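Local coordinates for peptide ABC transporter, peptide-binding protein (Thermus thermophilus, PDB 2D5W) that binds oligopeptides, here a pentapeptide, and probably delivers them to an ABC-type peptide importer, at residues Trp303-Ile308 / Leu542-Leu547; Asp324-Gln329 / Ala382-Arg387; Ile331-Asn336 / Lys369-Leu374; Leu335-Leu340 / Gln349-Thr354. All blocks are in the same frame, centred on the assembly; numbering follows the deposited sequence.

Overall arrangement
All four contacts lie on one side of the chain's centre. Interaction 1 is the buried one: it pairs strands 293-308 and 544-557 by backbone bonds and closes a long loop that contains the other three. Interactions 2 and 3 both use helix 325-333. Interaction 2 sits at its start, on the surface, with charged groups, a methionine and waters. Interaction 3 sits at its end, is partly buried, and relies on a histidine and stacked flat groups. Interaction 4, also partly buried, shares Leu335 and Asn336 with interaction 3 and ties helix 337-345 to a loop by an arginine over a valine, with waters. Its Arg337 bonds to Pro546 O of interaction 1 and Tyr370 O of interaction 3.

Interaction 1 of 4, residues Trp303-Ile308 / Leu542-Leu547; sequences WEHIDI and LPALPL
Ile306 O accepts a nearly straight bond from Leu545 N at 2.8 Å, with an N-H...O angle of 175°. Ile306 N returns a bond to Leu545 O, also 2.8 Å. The two residues form a hydrogen-bonded pair of an antiparallel beta ladder in the mixed sheet of this solute-binding protein. Strand 463-469 lies along the other side of strand 293-308. Leu547 N adds a bond to Glu304 O at 2.9 Å.

On one face the aliphatic side chains of Ile306, Ile308, Leu545 and Leu547 pack together. Leu547 CD1 packs on Ile306 CG1, and Ile308 CD1 nears Leu545 CD1. Glu304 is their charged neighbour; it runs past Leu547, and its carboxylate is bound to Arg418 and Arg550. The other face carries His305, Pro546, Asp307 and Ala544. The Trp303 indole turns its edge to Pro546, with NE1 3.5 Å from Pro546 CB. Its face is met by His305 CB.

The His305 ring is held at both nitrogens. ND1 donates to Trp303 O, and NE2 donates to Asp307 OD1 at 2.7 Å, arriving from above the carboxylate plane. These two bonds fix the rotation of the imidazole, whose chi1 of 67° sets CG between backbone N and carbonyl carbon. Near the start of the second segment, a water lies 2.8 Å from both Asp307 OD2 and Pro543 O and accepts from Ile308 N.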
# COMPACT_ATOMS: atom_id res chain seq x y z
N TRP A 303 3.86 8.65 0.80
CA TRP A 303 3.34 9.83 1.46
C TRP A 303 3.06 9.67 2.95
O TRP A 303 2.07 9.06 3.35
CB TRP A 303 2.07 10.26 0.72
CG TRP A 303 1.35 11.45 1.27
CD1 TRP A 303 1.86 12.71 1.44
CD2 TRP A 303 -0.01 11.50 1.69
NE1 TRP A 303 0.88 13.54 1.95
CE2 TRP A 303 -0.27 12.82 2.11
CE3 TRP A 303 -1.04 10.55 1.76
CZ2 TRP A 303 -1.52 13.22 2.59
CZ3 TRP A 303 -2.28 10.95 2.23
CH2 TRP A 303 -2.51 12.27 2.64
N GLU A 304 3.96 10.22 3.76
CA GLU A 304 3.81 10.18 5.22
C GLU A 304 2.75 11.23 5.54
O GLU A 304 2.84 12.38 5.11
CB GLU A 304 5.13 10.52 5.91
CG GLU A 304 5.11 10.33 7.43
CD GLU A 304 5.14 8.86 7.86
OE1 GLU A 304 4.94 8.61 9.07
OE2 GLU A 304 5.38 7.97 7.02
N HIS A 305 1.74 10.82 6.31
CA HIS A 305 0.63 11.71 6.60
C HIS A 305 -0.07 11.29 7.89
O HIS A 305 0.27 10.26 8.48
CB HIS A 305 -0.39 11.60 5.47
CG HIS A 305 -1.04 10.26 5.40
ND1 HIS A 305 -0.38 9.13 4.97
CD2 HIS A 305 -2.25 9.84 5.84
CE1 HIS A 305 -1.15 8.07 5.15
NE2 HIS A 305 -2.29 8.47 5.68
N ILE A 306 -1.05 12.09 8.30
CA ILE A 306 -1.82 11.78 9.49
C ILE A 306 -3.30 11.78 9.11
O ILE A 306 -3.86 12.81 8.76
CB ILE A 306 -1.60 12.81 10.62
CG1 ILE A 306 -0.11 12.92 10.93
CG2 ILE A 306 -2.37 12.38 11.87
CD1 ILE A 306 0.22 13.88 12.08
N ASP A 307 -3.92 10.60 9.16
CA ASP A 307 -5.34 10.52 8.87
C ASP A 307 -6.09 11.01 10.10
O ASP A 307 -5.58 10.95 11.23
CB ASP A 307 -5.74 9.10 8.50
CG ASP A 307 -5.50 8.81 7.04
OD1 ASP A 307 -4.71 7.90 6.72
OD2 ASP A 307 -6.11 9.51 6.19
N ILE A 308 -7.30 11.51 9.86
CA ILE A 308 -8.15 12.07 10.90
C ILE A 308 -9.54 11.46 10.82
O ILE A 308 -10.16 11.47 9.76
CB ILE A 308 -8.31 13.60 10.69
CG1 ILE A 308 -6.93 14.28 10.64
CG2 ILE A 308 -9.20 14.19 11.77
CD1 ILE A 308 -6.18 14.27 11.95
N LEU A 542 -8.16 19.74 4.00
CA LEU A 542 -7.27 18.89 4.80
C LEU A 542 -7.95 17.65 5.40
O LEU A 542 -7.97 17.48 6.62
CB LEU A 542 -6.62 19.70 5.92
CG LEU A 542 -5.63 20.80 5.52
CD1 LEU A 542 -5.16 21.51 6.78
CD2 LEU A 542 -4.45 20.21 4.76
N PRO A 543 -8.50 16.77 4.55
CA PRO A 543 -9.15 15.57 5.09
C PRO A 543 -8.13 14.71 5.85
O PRO A 543 -8.49 13.92 6.72
CB PRO A 543 -9.71 14.88 3.84
CG PRO A 543 -8.82 15.37 2.73
CD PRO A 543 -8.60 16.82 3.08
N ALA A 544 -6.86 14.87 5.50
CA ALA A 544 -5.76 14.19 6.17
C ALA A 544 -4.66 15.26 6.23
O ALA A 544 -4.68 16.21 5.45
CB ALA A 544 -5.27 12.99 5.37
N LEU A 545 -3.72 15.11 7.16
CA LEU A 545 -2.65 16.09 7.29
C LEU A 545 -1.41 15.57 6.58
O LEU A 545 -0.84 14.55 6.97
CB LEU A 545 -2.34 16.34 8.77
CG LEU A 545 -3.55 16.65 9.66
CD1 LEU A 545 -3.07 16.95 11.08
CD2 LEU A 545 -4.32 17.83 9.10
N PRO A 546 -0.98 16.26 5.51
CA PRO A 546 0.21 15.81 4.80
C PRO A 546 1.46 16.15 5.60
O PRO A 546 1.56 17.24 6.15
CB PRO A 546 0.13 16.58 3.48
CG PRO A 546 -0.46 17.90 3.92
CD PRO A 546 -1.53 17.50 4.92
N LEU A 547 2.40 15.21 5.68
CA LEU A 547 3.63 15.48 6.42
C LEU A 547 4.83 15.65 5.49
O LEU A 547 5.34 16.75 5.33
CB LEU A 547 3.90 14.38 7.46
CG LEU A 547 2.86 14.29 8.60
CD1 LEU A 547 3.32 13.24 9.61
CD2 LEU A 547 2.69 15.65 9.28
O HOH W 1 -8.09 11.20 7.11

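Interaction 2 of 4, residues Asp324-Gln329 / Ala382-Arg387; sequences DKRTRQ and AEMGWR
Arg326 and Glu383 form the ionic part of the contact. Arg326 NH2 lies 3.4 Å from Glu383 OE1, a long salt bridge, with the carboxylate plane nearly perpendicular to the guanidinium plane (88°). Arg326 also grips Asp324 side-on. Its NE donates to Asp324 OD1, and its NH1 donates to Asp324 OD2 at 2.9 Å. The three residues make a salt-bridge network, with the arginine between the two acids.

Asp324 is also the N-cap of helix 325-333. Its OD1 takes the Arg326 backbone N-H through the anti lone pair, so this oxygen receives two donors. The contact thus joins the start of helix 325-333 to the end of helix 374-383 and the turn after it.

Met384 supplies the apolar part. Its CG sits over the centre of one face of the Arg326 guanidinium, 3.7 Å from CZ. The chain then bends at chi3 (-73°), bringing CE to 3.2 Å from Thr327 OG1.

Two waters bridge the segments. One accepts from Arg326 NH2 and donates to Glu383 O. The other accepts from Trp386 NE1, in the indole plane, and donates to Thr327 OG1 at 2.8 Å. That hydroxyl is also bonded to Gly321 O.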
# COMPACT_ATOMS: atom_id res chain seq x y z
N ASP A 324 -14.69 19.45 11.40
CA ASP A 324 -14.65 20.84 10.94
C ASP A 324 -13.26 21.12 10.38
O ASP A 324 -12.26 20.90 11.06
CB ASP A 324 -14.94 21.78 12.11
CG ASP A 324 -15.27 23.20 11.67
OD1 ASP A 324 -14.42 23.83 11.01
OD2 ASP A 324 -16.38 23.67 11.98
N LYS A 325 -13.18 21.60 9.14
CA LYS A 325 -11.88 21.87 8.54
C LYS A 325 -11.02 22.82 9.36
O LYS A 325 -9.80 22.74 9.33
CB LYS A 325 -12.02 22.40 7.11
CG LYS A 325 -12.53 23.83 6.99
CD LYS A 325 -12.50 24.29 5.54
CE LYS A 325 -13.03 25.71 5.39
NZ LYS A 325 -13.05 26.14 3.97
N ARG A 326 -11.66 23.74 10.09
CA ARG A 326 -10.90 24.69 10.91
C ARG A 326 -10.05 23.97 11.95
O ARG A 326 -8.94 24.41 12.26
CB ARG A 326 -11.85 25.68 11.58
CG ARG A 326 -12.50 26.67 10.62
CD ARG A 326 -13.54 27.53 11.33
NE ARG A 326 -14.67 26.74 11.79
CZ ARG A 326 -15.63 27.19 12.59
NH1 ARG A 326 -16.62 26.39 12.95
NH2 ARG A 326 -15.59 28.44 13.05
N THR A 327 -10.56 22.87 12.49
CA THR A 327 -9.83 22.11 13.49
C THR A 327 -8.60 21.45 12.87
O THR A 327 -7.52 21.43 13.46
CB THR A 327 -10.71 21.01 14.11
OG1 THR A 327 -11.93 21.59 14.57
CG2 THR A 327 -9.99 20.34 15.27
N ARG A 328 -8.78 20.91 11.67
CA ARG A 328 -7.70 20.24 10.97
C ARG A 328 -6.64 21.24 10.54
O ARG A 328 -5.44 20.96 10.61
CB ARG A 328 -8.28 19.45 9.79
CG ARG A 328 -9.36 18.47 10.25
CD ARG A 328 -9.76 17.47 9.19
NE ARG A 328 -10.39 18.06 8.01
CZ ARG A 328 -11.70 18.25 7.86
NH1 ARG A 328 -12.16 18.79 6.75
NH2 ARG A 328 -12.55 17.90 8.82
N GLN A 329 -7.07 22.43 10.11
CA GLN A 329 -6.14 23.48 9.71
C GLN A 329 -5.36 23.94 10.94
O GLN A 329 -4.15 24.18 10.87
CB GLN A 329 -6.91 24.66 9.11
CG GLN A 329 -7.70 24.31 7.87
CD GLN A 329 -8.52 25.48 7.36
OE1 GLN A 329 -9.00 26.29 8.15
NE2 GLN A 329 -8.71 25.56 6.05
N ALA A 382 -9.93 28.97 19.13
CA ALA A 382 -10.70 29.88 19.97
C ALA A 382 -12.05 30.19 19.32
O ALA A 382 -13.07 30.30 20.00
CB ALA A 382 -9.93 31.17 20.20
N GLU A 383 -12.04 30.31 18.00
CA GLU A 383 -13.25 30.61 17.25
C GLU A 383 -14.30 29.51 17.43
O GLU A 383 -15.49 29.74 17.25
CB GLU A 383 -12.92 30.77 15.76
CG GLU A 383 -14.10 31.18 14.90
CD GLU A 383 -13.72 31.38 13.44
OE1 GLU A 383 -14.60 31.71 12.63
OE2 GLU A 383 -12.53 31.19 13.11
N MET A 384 -13.84 28.31 17.78
CA MET A 384 -14.76 27.19 17.97
C MET A 384 -15.13 26.92 19.43
O MET A 384 -15.61 25.83 19.76
CB MET A 384 -14.19 25.94 17.31
CG MET A 384 -14.15 26.06 15.79
SD MET A 384 -13.53 24.60 14.94
CE MET A 384 -11.78 24.72 15.32
N GLY A 385 -14.89 27.91 20.29
CA GLY A 385 -15.26 27.78 21.69
C GLY A 385 -14.26 27.22 22.68
O GLY A 385 -14.55 27.19 23.88
N TRP A 386 -13.10 26.77 22.22
CA TRP A 386 -12.11 26.21 23.12
C TRP A 386 -11.43 27.25 24.01
O TRP A 386 -11.07 28.33 23.55
CB TRP A 386 -11.01 25.47 22.35
CG TRP A 386 -11.48 24.29 21.56
CD1 TRP A 386 -11.72 24.25 20.21
CD2 TRP A 386 -11.74 22.97 22.05
NE1 TRP A 386 -12.11 22.99 19.84
CE2 TRP A 386 -12.12 22.18 20.95
CE3 TRP A 386 -11.68 22.38 23.32
CZ2 TRP A 386 -12.45 20.83 21.07
CZ3 TRP A 386 -12.00 21.03 23.44
CH2 TRP A 386 -12.38 20.27 22.32
N ARG A 387 -11.26 26.89 25.28
CA ARG A 387 -10.59 27.74 26.26
C ARG A 387 -9.76 26.82 27.15
O ARG A 387 -10.22 25.75 27.54
CB ARG A 387 -11.59 28.52 27.12
CG ARG A 387 -12.44 29.52 26.34
CD ARG A 387 -12.90 30.67 27.22
NE ARG A 387 -13.57 30.22 28.44
CZ ARG A 387 -14.70 29.52 28.46
NH1 ARG A 387 -15.24 29.15 29.61
NH2 ARG A 387 -15.30 29.18 27.32
O HOH W 2 -17.41 28.71 15.16
O HOH W 3 -12.50 21.85 17.28

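Interaction 3 of 4, residues Ile331-Asn336 / Lys369-Leu374; sequences ILHALN and KYEFDL
Leu332 meets Tyr370 through one branch: CD2 lies 3.6 Å from Tyr370 CD2 and also touches Tyr370 CB. The two side chains cross at about a right angle. Tyr370 OH reaches on to bond with Ala539 O.

His333 is fixed by its ring and its backbone. ND1 donates to Glu371 O at 2.8 Å along a nearly straight path (173°). The acceptor lies in the imidazole plane, so the bond sets the ring's rotation. Tyr370 CB lies over one face of this ring, and the tyrosine ring turns its edge to the same imidazole in an offset edge-to-face pair, planes 67° apart. The Glu371 carboxylate stands nearby, but its firmer partner is Lys376. His333 O accepts from Asp373 N at 2.8 Å.

The arrangement joins the C-terminal end of helix 325-333 to the loop leading into helix 374-383. Asp373 is the N-cap of that second helix.

Ala334 CB packs against Leu374 CD2 at 3.8 Å. Leu335 adds a water link: one water sits between Leu335 O and Tyr370 O.

Asn336 lies flat on Phe372, amide and ring planes nearly parallel. Its CG is anti to the backbone N (chi1 -171°), which lays the amide along the ring, and its CB sits over the ring centre, 3.6 Å from Phe372 CD1. Asn336 OD1 accepts from Gly339 N.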
# COMPACT_ATOMS: atom_id res chain seq x y z
N ILE A 331 -4.62 22.22 13.68
CA ILE A 331 -3.63 21.21 14.04
C ILE A 331 -2.42 21.28 13.11
O ILE A 331 -1.28 21.24 13.58
CB ILE A 331 -4.24 19.78 13.99
CG1 ILE A 331 -5.29 19.63 15.09
CG2 ILE A 331 -3.13 18.74 14.17
CD1 ILE A 331 -6.08 18.33 15.03
N LEU A 332 -2.65 21.42 11.81
CA LEU A 332 -1.53 21.47 10.88
C LEU A 332 -0.63 22.68 11.13
O LEU A 332 0.59 22.59 11.01
CB LEU A 332 -2.02 21.45 9.42
CG LEU A 332 -0.93 21.20 8.37
CD1 LEU A 332 -0.15 19.93 8.71
CD2 LEU A 332 -1.56 21.08 6.99
N HIS A 333 -1.24 23.82 11.46
CA HIS A 333 -0.46 25.03 11.76
C HIS A 333 0.40 24.82 13.01
O HIS A 333 1.39 25.53 13.22
CB HIS A 333 -1.37 26.24 11.99
CG HIS A 333 -1.81 26.94 10.74
ND1 HIS A 333 -0.92 27.42 9.80
CD2 HIS A 333 -3.05 27.29 10.30
CE1 HIS A 333 -1.59 28.04 8.84
NE2 HIS A 333 -2.88 27.97 9.13
N ALA A 334 0.02 23.85 13.84
CA ALA A 334 0.75 23.56 15.06
C ALA A 334 1.82 22.48 14.88
O ALA A 334 2.55 22.16 15.81
CB ALA A 334 -0.21 23.16 16.17
N LEU A 335 1.89 21.89 13.68
CA LEU A 335 2.88 20.87 13.39
C LEU A 335 4.05 21.54 12.67
O LEU A 335 3.90 22.02 11.55
CB LEU A 335 2.29 19.77 12.50
CG LEU A 335 1.03 19.07 13.02
CD1 LEU A 335 0.71 17.87 12.13
CD2 LEU A 335 1.24 18.60 14.46
N ASN A 336 5.21 21.59 13.33
CA ASN A 336 6.37 22.22 12.72
C ASN A 336 7.03 21.25 11.76
O ASN A 336 8.11 20.72 12.02
CB ASN A 336 7.36 22.67 13.79
CG ASN A 336 8.46 23.52 13.23
OD1 ASN A 336 8.50 23.80 12.03
ND2 ASN A 336 9.38 23.95 14.09
N LYS A 369 -0.64 26.18 1.34
CA LYS A 369 0.30 25.65 2.32
C LYS A 369 0.00 26.18 3.72
O LYS A 369 -0.37 27.34 3.88
CB LYS A 369 1.73 26.03 1.94
CG LYS A 369 2.20 25.51 0.59
CD LYS A 369 3.62 25.96 0.30
CE LYS A 369 4.08 25.52 -1.08
NZ LYS A 369 5.46 25.99 -1.38
N TYR A 370 0.17 25.32 4.72
CA TYR A 370 -0.08 25.70 6.10
C TYR A 370 1.23 25.75 6.87
O TYR A 370 1.74 24.73 7.34
CB TYR A 370 -1.03 24.69 6.75
CG TYR A 370 -2.39 24.67 6.11
CD1 TYR A 370 -3.44 25.43 6.63
CD2 TYR A 370 -2.64 23.90 4.97
CE1 TYR A 370 -4.70 25.42 6.04
CE2 TYR A 370 -3.90 23.89 4.37
CZ TYR A 370 -4.92 24.65 4.91
OH TYR A 370 -6.17 24.63 4.33
N GLU A 371 1.78 26.95 7.00
CA GLU A 371 3.05 27.13 7.69
C GLU A 371 2.90 26.93 9.20
O GLU A 371 1.80 27.00 9.74
CB GLU A 371 3.61 28.53 7.41
CG GLU A 371 2.95 29.67 8.18
CD GLU A 371 1.62 30.13 7.60
OE1 GLU A 371 1.08 29.46 6.69
OE2 GLU A 371 1.10 31.16 8.07
N PHE A 372 4.01 26.67 9.86
CA PHE A 372 4.01 26.49 11.31
C PHE A 372 3.74 27.85 11.94
O PHE A 372 4.53 28.78 11.79
CB PHE A 372 5.36 25.95 11.77
CG PHE A 372 5.48 25.80 13.26
CD1 PHE A 372 4.58 25.00 13.95
CD2 PHE A 372 6.48 26.45 13.96
CE1 PHE A 372 4.67 24.85 15.33
CE2 PHE A 372 6.59 26.31 15.34
CZ PHE A 372 5.68 25.51 16.03
N ASP A 373 2.62 27.96 12.65
CA ASP A 373 2.24 29.21 13.30
C ASP A 373 1.25 28.91 14.42
O ASP A 373 0.05 28.73 14.17
CB ASP A 373 1.59 30.17 12.30
CG ASP A 373 1.37 31.56 12.87
OD1 ASP A 373 1.10 31.67 14.08
OD2 ASP A 373 1.47 32.53 12.10
N LEU A 374 1.75 28.85 15.65
CA LEU A 374 0.90 28.55 16.79
C LEU A 374 -0.18 29.61 17.02
O LEU A 374 -1.25 29.30 17.53
CB LEU A 374 1.75 28.37 18.05
CG LEU A 374 2.72 27.19 18.00
CD1 LEU A 374 3.50 27.11 19.31
CD2 LEU A 374 1.97 25.89 17.76
O HOH W 4 3.06 23.04 9.16

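Interaction 4 of 4, residues Leu335-Leu340 / Gln349-Thr354; sequences LNREGL and QPVAHT
Glu338 and Val351 bring the two backbones nearest, with CA atoms 6.2 Å apart. The 335-340 segment turns into helix 337-345 through Asn336, which is the N-cap of the helix and the centre of an inverse gamma turn. The 349-354 segment is an extended loop that follows the same helix. Its backbone is hydrogen-bonded to strand 544-557 through Pro350 and Ala352.

Val351 is the apolar centre of the contact. With CG1 anti to the backbone N (chi1 173°), that branch lies over one face of the Arg337 guanidinium, 3.6 Å from NH2. The other branch, CG2, touches Glu338 OE2 at 3.4 Å. One water joins these neighbours, donating to Glu338 OE2 and accepting from Val351 N.

Arg337 carries the polar part. Its NH2 comes within 2.8 Å of Ala352 O and donates to Pro546 O, while NH1 donates to Tyr370 O. NH1 also reaches a water that lies 2.7 Å from His353 ND1. The His353 ring stands at right angles to the guanidinium plane.

The arrangement is a buried arginine reaching out from the first turn of an N-capped helix to loop and strand carbonyls, tying the start of helix 337-345 to the loop 349-354 and, through Pro546 O, to strand 544-557.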
# COMPACT_ATOMS: atom_id res chain seq x y z
N LEU A 335 1.89 21.89 13.68
CA LEU A 335 2.88 20.87 13.39
C LEU A 335 4.05 21.54 12.67
O LEU A 335 3.90 22.02 11.55
CB LEU A 335 2.29 19.77 12.50
CG LEU A 335 1.03 19.07 13.02
CD1 LEU A 335 0.71 17.87 12.13
CD2 LEU A 335 1.24 18.60 14.46
N ASN A 336 5.21 21.59 13.33
CA ASN A 336 6.37 22.22 12.72
C ASN A 336 7.03 21.25 11.76
O ASN A 336 8.11 20.72 12.02
CB ASN A 336 7.36 22.67 13.79
CG ASN A 336 8.46 23.52 13.23
OD1 ASN A 336 8.50 23.80 12.03
ND2 ASN A 336 9.38 23.95 14.09
N ARG A 337 6.36 21.03 10.63
CA ARG A 337 6.84 20.10 9.62
C ARG A 337 8.17 20.50 8.99
O ARG A 337 9.05 19.67 8.80
CB ARG A 337 5.77 19.91 8.54
CG ARG A 337 4.47 19.33 9.08
CD ARG A 337 3.41 19.27 8.00
NE ARG A 337 3.03 20.61 7.56
CZ ARG A 337 2.47 20.88 6.38
NH1 ARG A 337 2.16 22.13 6.07
NH2 ARG A 337 2.22 19.91 5.52
N GLU A 338 8.32 21.78 8.67
CA GLU A 338 9.57 22.22 8.08
C GLU A 338 10.71 22.05 9.08
O GLU A 338 11.81 21.64 8.71
CB GLU A 338 9.48 23.68 7.63
CG GLU A 338 10.76 24.18 6.95
CD GLU A 338 11.11 23.42 5.69
OE1 GLU A 338 12.29 23.46 5.28
OE2 GLU A 338 10.22 22.78 5.08
N GLY A 339 10.45 22.35 10.35
CA GLY A 339 11.48 22.18 11.36
C GLY A 339 11.84 20.72 11.51
O GLY A 339 13.01 20.37 11.68
N LEU A 340 10.83 19.86 11.43
CA LEU A 340 11.03 18.42 11.55
C LEU A 340 11.87 17.85 10.42
O LEU A 340 12.86 17.16 10.66
CB LEU A 340 9.67 17.72 11.58
CG LEU A 340 9.59 16.21 11.83
CD1 LEU A 340 10.14 15.41 10.66
CD2 LEU A 340 10.32 15.90 13.11
N GLN A 349 13.85 14.95 2.60
CA GLN A 349 12.51 14.38 2.41
C GLN A 349 11.70 15.64 2.69
O GLN A 349 11.56 16.06 3.84
CB GLN A 349 12.22 13.26 3.41
CG GLN A 349 12.92 11.96 3.03
CD GLN A 349 12.47 10.75 3.81
OE1 GLN A 349 12.33 9.66 3.26
NE2 GLN A 349 12.25 10.92 5.11
N PRO A 350 11.17 16.27 1.63
CA PRO A 350 10.39 17.51 1.73
C PRO A 350 9.00 17.45 2.31
O PRO A 350 8.29 16.45 2.18
CB PRO A 350 10.38 18.00 0.30
CG PRO A 350 10.21 16.72 -0.46
CD PRO A 350 11.20 15.79 0.24
N VAL A 351 8.61 18.55 2.94
CA VAL A 351 7.27 18.67 3.49
C VAL A 351 6.30 18.52 2.33
O VAL A 351 6.53 19.04 1.23
CB VAL A 351 7.08 20.06 4.15
CG1 VAL A 351 5.63 20.24 4.57
CG2 VAL A 351 8.00 20.20 5.35
N ALA A 352 5.22 17.78 2.57
CA ALA A 352 4.19 17.54 1.58
C ALA A 352 2.97 18.41 1.88
O ALA A 352 2.64 18.63 3.05
CB ALA A 352 3.79 16.07 1.60
N HIS A 353 2.31 18.89 0.83
CA HIS A 353 1.13 19.74 0.97
C HIS A 353 -0.07 19.13 0.25
O HIS A 353 -1.18 19.67 0.31
CB HIS A 353 1.43 21.12 0.39
CG HIS A 353 2.63 21.77 0.99
ND1 HIS A 353 2.64 22.26 2.28
CD2 HIS A 353 3.87 21.98 0.51
CE1 HIS A 353 3.84 22.74 2.56
NE2 HIS A 353 4.61 22.58 1.50
N THR A 354 0.17 18.02 -0.43
CA THR A 354 -0.86 17.29 -1.17
C THR A 354 -0.58 15.79 -0.98
O THR A 354 0.43 15.44 -0.37
CB THR A 354 -0.83 17.69 -2.66
OG1 THR A 354 -1.84 16.97 -3.37
CG2 THR A 354 0.53 17.41 -3.28
O HOH W 5 0.46 22.50 3.82
O HOH W 6 10.41 20.91 2.83